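Local coordinates for protein pectinesterase (PDB 5C1E) that removes methyl esters from the galacturonate units of pectin, releasing methanol, and probably takes part in the maceration and soft-rotting of plant tissue, at residues V108-G111 and Q117-A120. Sequence-based numbering, arbitrary orientation.
Sequences VENG and QAVA
In one turn of the right-handed parallel beta-helix of this pectinesterase, the inward-facing V108 and N110 of strand 107-110 meet A118-A120, the end of the loop leading to strand 121-124. The CG of N110 stands anti to the backbone N (chi1 -172°), which sends the amide across to the returning chain, where ND2 donates to V119 O at 3.0 Å. The bond is nearly straight at the hydrogen (166°) and lies in the amide plane of N110, yet ND2 sits well above the carbonyl plane of V119, 53° out of it. A118 CB lies over one face of this amide, 3.5 Å from N110 ND2 and 3.6 Å from N110 CG. Two residues earlier on the strand, V108 CG1 comes within 3.3 Å of A120 O and 4.3 Å of A120 CB; that methyl carbon, A120 CB, also lies 3.9 Å from N110 N, close against the strand backbone. Beyond the two segments, N110 ND2 gives a second hydrogen bond to I80 O, and OD1 accepts one from Y112 N. The side chain of V119 lies about 9 Å from that of D161, the predicted active-site aspartate. Three hydrogen bonds to backbone atoms thus satisfy both ends of a buried amide, fix its flip and tie the strand end to the turn after it (Y112), to the chain following strand 74-78 (I80) and to the chain entering strand 121-124 (V119).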
loop_
_atom_site.group_PDB
_atom_site.type_symbol
_atom_site.label_atom_id
_atom_site.label_comp_id
_atom_site.label_asym_id
_atom_site.label_seq_id
_atom_site.Cartn_x
_atom_site.Cartn_y
_atom_site.Cartn_z
ATOM N N VAL A 108 5.828 2.567 -7.754
ATOM C CA VAL A 108 6.752 3.202 -6.831
ATOM C C VAL A 108 7.661 2.154 -6.224
ATOM O O VAL A 108 7.193 1.120 -5.726
ATOM C CB VAL A 108 6.012 3.973 -5.691
ATOM C CG1 VAL A 108 7.005 4.663 -4.756
ATOM C CG2 VAL A 108 5.061 5.003 -6.277
ATOM N N GLU A 109 8.961 2.426 -6.236
ATOM C CA GLU A 109 9.917 1.478 -5.704
ATOM C C GLU A 109 11.016 2.141 -4.904
ATOM O O GLU A 109 11.368 3.286 -5.133
ATOM C CB GLU A 109 10.522 0.620 -6.813
ATOM C CG GLU A 109 11.256 1.394 -7.873
ATOM C CD GLU A 109 12.028 0.490 -8.828
ATOM O OE1 GLU A 109 13.214 0.791 -9.129
ATOM O OE2 GLU A 109 11.436 -0.521 -9.268
ATOM N N ASN A 110 11.500 1.399 -3.928
ATOM C CA ASN A 110 12.774 1.710 -3.276
ATOM C C ASN A 110 13.728 0.583 -3.677
ATOM O O ASN A 110 13.436 -0.577 -3.426
ATOM C CB ASN A 110 12.608 1.827 -1.756
ATOM C CG ASN A 110 13.872 2.347 -1.062
ATOM O OD1 ASN A 110 14.976 1.939 -1.385
ATOM N ND2 ASN A 110 13.708 3.252 -0.108
ATOM N N GLY A 111 14.848 0.926 -4.319
ATOM C CA GLY A 111 15.780 -0.075 -4.827
ATOM C C GLY A 111 16.816 -0.598 -3.841
ATOM O O GLY A 111 17.723 -1.313 -4.245
ATOM N N GLN A 117 15.514 -1.369 6.559
ATOM C CA GLN A 117 14.230 -0.799 6.227
ATOM C C GLN A 117 14.421 0.211 5.107
ATOM O O GLN A 117 15.344 0.994 5.157
ATOM C CB GLN A 117 13.616 -0.094 7.435
ATOM C CG GLN A 117 13.457 -0.999 8.643
ATOM C CD GLN A 117 14.625 -0.885 9.603
ATOM O OE1 GLN A 117 15.801 -0.843 9.197
ATOM N NE2 GLN A 117 14.312 -0.862 10.886
ATOM N N ALA A 118 13.554 0.167 4.102
ATOM C CA ALA A 118 13.642 1.081 2.978
ATOM C C ALA A 118 12.263 1.248 2.363
ATOM O O ALA A 118 11.780 0.380 1.648
ATOM C CB ALA A 118 14.642 0.579 1.949
ATOM N N VAL A 119 11.628 2.367 2.671
ATOM C CA VAL A 119 10.233 2.573 2.315
ATOM C C VAL A 119 10.062 2.968 0.850
ATOM O O VAL A 119 10.790 3.806 0.336
ATOM C CB VAL A 119 9.599 3.622 3.239
ATOM C CG1 VAL A 119 8.163 3.948 2.859
ATOM C CG2 VAL A 119 9.639 3.111 4.674
ATOM N N ALA A 120 9.092 2.335 0.188
ATOM C CA ALA A 120 8.714 2.732 -1.171
ATOM C C ALA A 120 7.752 3.910 -1.110
ATOM O O ALA A 120 8.052 4.969 -1.636
ATOM C CB ALA A 120 8.107 1.575 -1.930
#